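Local coordinates for protein SOXX (Paracoccus pantotrophus, PDB 2C1D) that probably carries electrons through a covalently bound heme c, as a cytochrome c subunit of the SoxXA complex that initiates chemotrophic sulfur oxidation, at residues Trp70-Ala73 / Gln74-Ile78; Ile119-Ala122 / Gln123-Glu126; Pro103-Gly106 / Phe107-Lys110. All blocks are in the same frame, centred on the assembly; numbering follows the deposited sequence.

Overall arrangement
Contacts 1 and 2 are the first turns of helices 72-81 and 122-133, and contact 3 is a turn in the long loop between those helices. The two helix starts meet directly: R76 NE of contact 1 and E126 OE2 of contact 2 form a 2.8 Å salt bridge, although the contact centres lie 14 Å apart. Both reach heme c, contact 1 through a hydrogen bond from W70 and packing of I78, contact 2 through L120, whose side chain comes within about 4 Å of the heme. Contact 3, its centre 29 Å from that of contact 1, comes within about 7 Å of contact 2 at the nearest atoms and lies against SOXA, which I119 of contact 2 also touches.

Contact 1 (Trp70-Ala73 / Gln74-Ile78); sequences WTEA and QLRGI. With HEC (heme c), chain O.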
loop_
_atom_site.group_PDB
_atom_site.type_symbol
_atom_site.label_atom_id
_atom_site.label_comp_id
_atom_site.label_asym_id
_atom_site.label_seq_id
_atom_site.Cartn_x
_atom_site.Cartn_y
_atom_site.Cartn_z
ATOM N N TRP B 70 19.904 5.778 26.308
ATOM C CA TRP B 70 20.485 6.886 25.561
ATOM C C TRP B 70 20.602 8.135 26.421
ATOM O O TRP B 70 19.780 8.376 27.300
ATOM C CB TRP B 70 19.608 7.235 24.350
ATOM C CG TRP B 70 19.248 6.084 23.494
ATOM C CD1 TRP B 70 18.094 5.378 23.529
ATOM C CD2 TRP B 70 20.050 5.495 22.474
ATOM N NE1 TRP B 70 18.120 4.383 22.585
ATOM C CE2 TRP B 70 19.308 4.442 21.913
ATOM C CE3 TRP B 70 21.328 5.761 21.961
ATOM C CZ2 TRP B 70 19.795 3.646 20.891
ATOM C CZ3 TRP B 70 21.808 4.997 20.942
ATOM C CH2 TRP B 70 21.044 3.935 20.412
ATOM N N THR B 71 21.611 8.946 26.134
ATOM C CA THR B 71 21.730 10.268 26.747
ATOM C C THR B 71 20.750 11.198 26.050
ATOM O O THR B 71 20.322 10.931 24.923
ATOM C CB THR B 71 23.132 10.861 26.554
ATOM O OG1 THR B 71 23.378 11.055 25.169
ATOM C CG2 THR B 71 24.259 9.902 27.008
ATOM N N GLU B 72 20.444 12.309 26.703
ATOM C CA GLU B 72 19.701 13.397 26.073
ATOM C C GLU B 72 20.174 13.682 24.646
ATOM O O GLU B 72 19.350 13.774 23.732
ATOM C CB GLU B 72 19.792 14.658 26.928
ATOM C CG GLU B 72 19.092 15.882 26.358
ATOM C CD GLU B 72 19.257 17.105 27.236
ATOM O OE1 GLU B 72 19.877 17.015 28.302
ATOM O OE2 GLU B 72 18.782 18.175 26.848
ATOM N N ALA B 73 21.484 13.795 24.441
ATOM C CA ALA B 73 22.018 14.177 23.134
ATOM C C ALA B 73 21.771 13.105 22.089
ATOM O O ALA B 73 21.498 13.389 20.924
ATOM C CB ALA B 73 23.518 14.459 23.223
ATOM N N GLN B 74 21.918 11.859 22.493
ATOM C CA GLN B 74 21.606 10.761 21.587
ATOM C C GLN B 74 20.121 10.785 21.198
ATOM O O GLN B 74 19.788 10.581 20.046
ATOM C CB GLN B 74 21.997 9.439 22.225
ATOM C CG GLN B 74 23.508 9.299 22.253
ATOM C CD GLN B 74 24.021 8.126 23.070
ATOM O OE1 GLN B 74 23.434 7.732 24.087
ATOM N NE2 GLN B 74 25.142 7.581 22.629
ATOM N N LEU B 75 19.254 11.024 22.179
ATOM C CA LEU B 75 17.818 10.995 21.956
ATOM C C LEU B 75 17.452 12.116 20.992
ATOM O O LEU B 75 16.664 11.904 20.094
ATOM C CB LEU B 75 17.050 11.092 23.273
ATOM C CG LEU B 75 17.162 9.894 24.232
ATOM C CD1 LEU B 75 16.616 10.240 25.598
ATOM C CD2 LEU B 75 16.447 8.665 23.677
ATOM N N ARG B 76 18.078 13.288 21.132
ATOM C CA ARG B 76 17.796 14.419 20.231
ATOM C C ARG B 76 18.119 14.059 18.797
ATOM O O ARG B 76 17.323 14.284 17.879
ATOM C CB ARG B 76 18.584 15.661 20.680
ATOM C CG ARG B 76 18.524 16.882 19.766
ATOM C CD ARG B 76 19.301 18.079 20.338
ATOM N NE ARG B 76 18.734 18.475 21.621
ATOM C CZ ARG B 76 19.327 18.373 22.812
ATOM N NH1 ARG B 76 20.552 17.873 22.970
ATOM N NH2 ARG B 76 18.664 18.774 23.875
ATOM N N GLY B 77 19.296 13.470 18.605
ATOM C CA GLY B 77 19.721 13.061 17.289
ATOM C C GLY B 77 18.844 11.969 16.681
ATOM O O GLY B 77 18.634 11.982 15.492
ATOM N N ILE B 78 18.330 11.052 17.501
ATOM C CA ILE B 78 17.444 9.966 17.029
ATOM C C ILE B 78 16.079 10.535 16.603
ATOM O O ILE B 78 15.551 10.198 15.544
ATOM C CB ILE B 78 17.279 8.891 18.142
ATOM C CG1 ILE B 78 18.554 8.040 18.227
ATOM C CG2 ILE B 78 16.082 7.987 17.884
ATOM C CD1 ILE B 78 18.652 7.133 19.445
HETATM FE FE HEC O . 11.370 5.226 16.425
HETATM C CHA HEC O . 14.183 3.399 17.049
HETATM C CHB HEC O . 11.901 7.068 19.214
HETATM C CHC HEC O . 8.734 7.186 15.604
HETATM C CHD HEC O . 10.553 3.116 13.802
HETATM N NA HEC O . 12.805 5.248 17.856
HETATM C C1A HEC O . 13.845 4.372 17.954
HETATM C C2A HEC O . 14.547 4.662 19.184
HETATM C C3A HEC O . 13.917 5.683 19.799
HETATM C C4A HEC O . 12.804 6.069 18.949
HETATM C CMA HEC O . 14.233 6.385 21.132
HETATM C CAA HEC O . 15.796 3.897 19.625
HETATM C CBA HEC O . 15.473 2.457 19.999
HETATM C CGA HEC O . 15.022 2.506 21.410
HETATM O O1A HEC O . 15.884 2.818 22.260
HETATM O O2A HEC O . 13.828 2.253 21.696
HETATM N NB HEC O . 10.479 6.784 17.255
HETATM C C1B HEC O . 10.899 7.459 18.380
HETATM C C2B HEC O . 10.110 8.672 18.527
HETATM C C3B HEC O . 9.216 8.702 17.535
HETATM C C4B HEC O . 9.451 7.526 16.717
HETATM C CMB HEC O . 10.250 9.662 19.692
HETATM C CAB HEC O . 8.164 9.824 17.290
HETATM C CBB HEC O . 8.763 11.063 17.226
HETATM N NC HEC O . 9.870 5.164 14.959
HETATM C C1C HEC O . 8.896 6.088 14.813
HETATM C C2C HEC O . 8.019 5.643 13.733
HETATM C C3C HEC O . 8.603 4.594 13.133
HETATM C C4C HEC O . 9.732 4.214 13.978
HETATM C CMC HEC O . 6.888 6.494 13.132
HETATM C CAC HEC O . 8.112 3.749 11.901
HETATM C CBC HEC O . 7.847 4.352 10.733
HETATM N ND HEC O . 12.245 3.529 15.534
HETATM C C1D HEC O . 11.713 2.798 14.481
HETATM C C2D HEC O . 12.577 1.668 14.217
HETATM C C3D HEC O . 13.712 1.767 15.244
HETATM C C4D HEC O . 13.407 2.940 16.015
HETATM C CMD HEC O . 12.409 0.569 13.132
HETATM C CAD HEC O . 14.926 0.817 15.461
HETATM C CBD HEC O . 16.092 1.338 14.623
HETATM C CGD HEC O . 16.628 0.285 13.675
HETATM O O1D HEC O . 16.336 0.364 12.433
HETATM O O2D HEC O . 17.343 -0.624 14.197
#
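At the edge of the heme c pocket, W70 and I78 meet where helix 72-81 starts. I78 CD1 sits over the middle of the six-membered ring of W70, a CH-pi contact 3.7 Å from its centroid, while I78 CG2 packs on heme C3A. In the plane of the indole, NE1 gives a nearly straight 2.7 Å hydrogen bond to heme O1A. L75 CD2 packs against W70 CB, 3.5 Å away. An alanine in place of W70 would probably leave this propionate oxygen without its indole donor and I78 CD1 without the ring it lies over.

T71 is the N-cap: with chi1 at 63° its OG1 sits between its own backbone N and carbonyl carbon and accepts from Q74 N at 3.2 Å. In return Q74 OE1 accepts from T71 N at 3.0 Å with 168° at the hydrogen, and the Q74 amide stands at 79° to the indole. E72 runs alongside R76, one turn later, and R76 NH2 meets E72 OE2 on its anti side, out of the carboxylate plane, in a 3.0 Å salt bridge; R76 NE makes another to E126. The reciprocal T71-Q74 pair is a capping box, opening a helix of a cytochrome c fold beside a heme propionate.

Contact 2 (Ile119-Ala122 / Gln123-Glu126); sequences ILNA and QQIE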
loop_
_atom_site.group_PDB
_atom_site.type_symbol
_atom_site.label_atom_id
_atom_site.label_comp_id
_atom_site.label_asym_id
_atom_site.label_seq_id
_atom_site.Cartn_x
_atom_site.Cartn_y
_atom_site.Cartn_z
ATOM N N ILE B 119 8.802 17.642 9.650
ATOM C CA ILE B 119 7.570 17.063 10.182
ATOM C C ILE B 119 7.269 17.626 11.581
ATOM O O ILE B 119 6.138 17.961 11.906
ATOM C CB ILE B 119 7.644 15.504 10.182
ATOM C CG1 ILE B 119 7.811 14.983 8.734
ATOM C CG2 ILE B 119 6.402 14.902 10.913
ATOM C CD1 ILE B 119 8.293 13.536 8.662
ATOM N N LEU B 120 8.289 17.713 12.415
ATOM C CA LEU B 120 8.183 18.387 13.693
ATOM C C LEU B 120 9.055 19.653 13.705
ATOM O O LEU B 120 10.132 19.666 13.126
ATOM C CB LEU B 120 8.638 17.433 14.784
ATOM C CG LEU B 120 7.784 16.173 14.999
ATOM C CD1 LEU B 120 8.431 15.306 16.083
ATOM C CD2 LEU B 120 6.392 16.540 15.408
ATOM N N ASN B 121 8.602 20.716 14.365
ATOM C CA ASN B 121 9.457 21.898 14.521
ATOM C C ASN B 121 10.496 21.660 15.644
ATOM O O ASN B 121 10.456 20.644 16.313
ATOM C CB ASN B 121 8.627 23.192 14.674
ATOM C CG ASN B 121 7.802 23.249 15.948
ATOM O OD1 ASN B 121 6.618 23.678 15.954
ATOM N ND2 ASN B 121 8.410 22.873 17.038
ATOM N N ALA B 122 11.416 22.588 15.847
ATOM C CA ALA B 122 12.562 22.360 16.771
ATOM C C ALA B 122 12.161 22.199 18.218
ATOM O O ALA B 122 12.705 21.355 18.917
ATOM C CB ALA B 122 13.598 23.448 16.623
ATOM N N GLN B 123 11.201 22.999 18.681
ATOM C CA GLN B 123 10.733 22.901 20.054
ATOM C C GLN B 123 9.958 21.605 20.266
ATOM O O GLN B 123 10.025 21.027 21.351
ATOM C CB GLN B 123 9.850 24.105 20.454
ATOM C CG GLN B 123 9.486 24.147 21.931
ATOM C CD GLN B 123 10.706 24.165 22.834
ATOM O OE1 GLN B 123 10.787 23.411 23.832
ATOM N NE2 GLN B 123 11.667 24.999 22.485
ATOM N N GLN B 124 9.223 21.157 19.248
ATOM C CA GLN B 124 8.514 19.869 19.337
ATOM C C GLN B 124 9.510 18.727 19.573
ATOM O O GLN B 124 9.272 17.862 20.422
ATOM C CB GLN B 124 7.687 19.614 18.072
ATOM C CG GLN B 124 6.383 20.446 18.112
ATOM C CD GLN B 124 5.620 20.443 16.822
ATOM O OE1 GLN B 124 6.176 20.182 15.784
ATOM N NE2 GLN B 124 4.342 20.758 16.892
ATOM N N ILE B 125 10.634 18.770 18.862
ATOM C CA ILE B 125 11.693 17.777 19.060
ATOM C C ILE B 125 12.180 17.834 20.508
ATOM O O ILE B 125 12.324 16.801 21.148
ATOM C CB ILE B 125 12.911 17.985 18.095
ATOM C CG1 ILE B 125 12.520 17.976 16.618
ATOM C CG2 ILE B 125 14.030 16.934 18.387
ATOM C CD1 ILE B 125 12.227 16.699 16.031
ATOM N N GLU B 126 12.437 19.037 21.024
ATOM C CA GLU B 126 12.943 19.197 22.386
ATOM C C GLU B 126 11.942 18.676 23.412
ATOM O O GLU B 126 12.333 18.078 24.430
ATOM C CB GLU B 126 13.287 20.669 22.674
ATOM C CG GLU B 126 14.481 21.187 21.872
ATOM C CD GLU B 126 15.778 20.452 22.142
ATOM O OE1 GLU B 126 16.011 20.072 23.305
ATOM O OE2 GLU B 126 16.565 20.245 21.192
HETATM O O HOH W 1 5.263 20.803 13.394
#
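With chi1 at -78° and its chain extended beyond CG, Q124 reaches back past the start of helix 122-133 to N121, whose CG is turned between its own backbone N and carbonyl carbon (chi1 66°). The two amides end up stacked, their planes 18° apart, and the side chains cross at about a right angle.

Q124 OE1 does most of the polar work. It accepts from N121 N at 2.9 Å, a fairly straight bond whose donor is tilted from the carbonyl plane, and a water donates to the same oxygen at 2.6 Å. That water also makes a weak bond to I119 O, so it links the incoming loop to the glutamine. Two donors on one oxygen should help hold the Q124 amide against turning. The same OE1 lies against L120, 3.4 Å from CA and 3.7 Å from CD2.

On the inner side, L120 CB packs against I125 CD1 at 3.9 Å, the side chains meeting at a slant. L120 also touches I32 of helix 26-33, as Q124 does, and comes close to the heme. The backbone then settles into helical bonding: I125 N donates to N121 O at 3.2 Å and E126 N to A122 O at 3.1 Å. E126 turns its carboxylate elsewhere, with OE2 taking R76 in a salt bridge and L19 N in a hydrogen bond. I119 packs on Q175 of the SOXA chain. N121 at the N-cap and Q124 at N3 hold the two positions of a capping box; the settled half is the bond from N121 N to Q124 OE1, at the start of the last helix of a cytochrome c fold.

Contact 3 (Pro103-Gly106 / Phe107-Lys110); sequences PGDG and FSGK
The chain reverses through a type II' beta turn from D105 to S108, and S108 N closes it by donating to D105 O at 3.1 Å. The positive phi of G106 (55°), at the second position of the turn, is one that glycine adopts readily.

D105 O takes a second bond from S108 OG at 2.7 Å, lying in the carbonyl plane on a lone pair, whereas S108 N comes in tilted from that plane. S108 OG is set between its own backbone N and carbonyl carbon (chi1 71°), from where it both donates to D105 O and accepts from K110 N at 3.0 Å. The second bond makes an ST turn that begins at S108, the last residue of the beta turn. One hydroxyl thus ties the beta turn to the chain beyond it. D105 CB lies 3.6 Å from the same OG.

Farther from the turn the two arms are joined again where D105 N donates to K110 O at 2.8 Å, and G104 CA adds a CA-H...O contact to that same oxygen. A water bridges across the loop, donating to G106 O and accepting from G109 N at 2.8 Å. G109, at phi 79°, takes a backbone shape in which a side chain would be jammed against the carbonyl of S108. The CB bond of F107 points away from 103-106, though CB still touches G106 C at 3.6 Å, and the side chain packs on R230 of the SOXA chain, while the backbone of G109 hydrogen-bonds to SOXA as well.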
loop_
_atom_site.group_PDB
_atom_site.type_symbol
_atom_site.label_atom_id
_atom_site.label_comp_id
_atom_site.label_asym_id
_atom_site.label_seq_id
_atom_site.Cartn_x
_atom_site.Cartn_y
_atom_site.Cartn_z
ATOM N N PRO B 103 9.445 14.517 -3.462
ATOM C CA PRO B 103 8.987 15.178 -2.244
ATOM C C PRO B 103 7.559 15.661 -2.427
ATOM O O PRO B 103 7.196 16.222 -3.494
ATOM C CB PRO B 103 9.983 16.344 -2.061
ATOM C CG PRO B 103 10.537 16.599 -3.416
ATOM C CD PRO B 103 10.604 15.212 -4.060
ATOM N N GLY B 104 6.747 15.434 -1.401
ATOM C CA GLY B 104 5.338 15.779 -1.459
ATOM C C GLY B 104 4.995 17.005 -0.647
ATOM O O GLY B 104 5.762 17.437 0.198
ATOM N N ASP B 105 3.825 17.569 -0.912
ATOM C CA ASP B 105 3.282 18.676 -0.140
ATOM C C ASP B 105 2.271 18.058 0.832
ATOM O O ASP B 105 1.124 17.797 0.470
ATOM C CB ASP B 105 2.613 19.669 -1.075
ATOM C CG ASP B 105 1.814 20.737 -0.342
ATOM O OD1 ASP B 105 2.093 21.006 0.853
ATOM O OD2 ASP B 105 0.906 21.362 -0.925
ATOM N N GLY B 106 2.709 17.810 2.063
ATOM C CA GLY B 106 1.886 17.121 3.040
ATOM C C GLY B 106 1.418 15.774 2.491
ATOM O O GLY B 106 2.202 15.022 1.927
ATOM N N PHE B 107 0.130 15.492 2.642
ATOM C CA PHE B 107 -0.479 14.277 2.127
ATOM C C PHE B 107 -1.343 14.560 0.906
ATOM O O PHE B 107 -2.211 13.760 0.546
ATOM C CB PHE B 107 -1.304 13.590 3.227
ATOM C CG PHE B 107 -0.476 13.139 4.398
ATOM C CD1 PHE B 107 -0.367 13.926 5.535
ATOM C CD2 PHE B 107 0.224 11.946 4.349
ATOM C CE1 PHE B 107 0.417 13.516 6.621
ATOM C CE2 PHE B 107 1.017 11.537 5.420
ATOM C CZ PHE B 107 1.117 12.315 6.550
ATOM N N SER B 108 -1.093 15.681 0.242
ATOM C CA SER B 108 -1.907 16.089 -0.908
ATOM C C SER B 108 -1.656 15.212 -2.133
ATOM O O SER B 108 -2.492 15.096 -3.027
ATOM C CB SER B 108 -1.624 17.535 -1.256
ATOM O OG SER B 108 -0.336 17.666 -1.810
ATOM N N GLY B 109 -0.507 14.566 -2.166
ATOM C CA GLY B 109 -0.079 13.888 -3.361
ATOM C C GLY B 109 0.514 14.803 -4.424
ATOM O O GLY B 109 0.873 14.320 -5.506
ATOM N N LYS B 110 0.620 16.096 -4.131
ATOM C CA LYS B 110 1.225 17.052 -5.058
ATOM C C LYS B 110 2.697 17.291 -4.689
ATOM O O LYS B 110 3.138 17.014 -3.559
ATOM C CB LYS B 110 0.460 18.369 -5.070
ATOM C CG LYS B 110 -1.092 18.208 -5.092
ATOM C CD LYS B 110 -1.645 17.769 -6.454
ATOM C CE LYS B 110 -3.133 17.327 -6.325
ATOM N NZ LYS B 110 -4.037 18.457 -5.929
HETATM O O HOH W 2 1.888 14.516 -0.722
#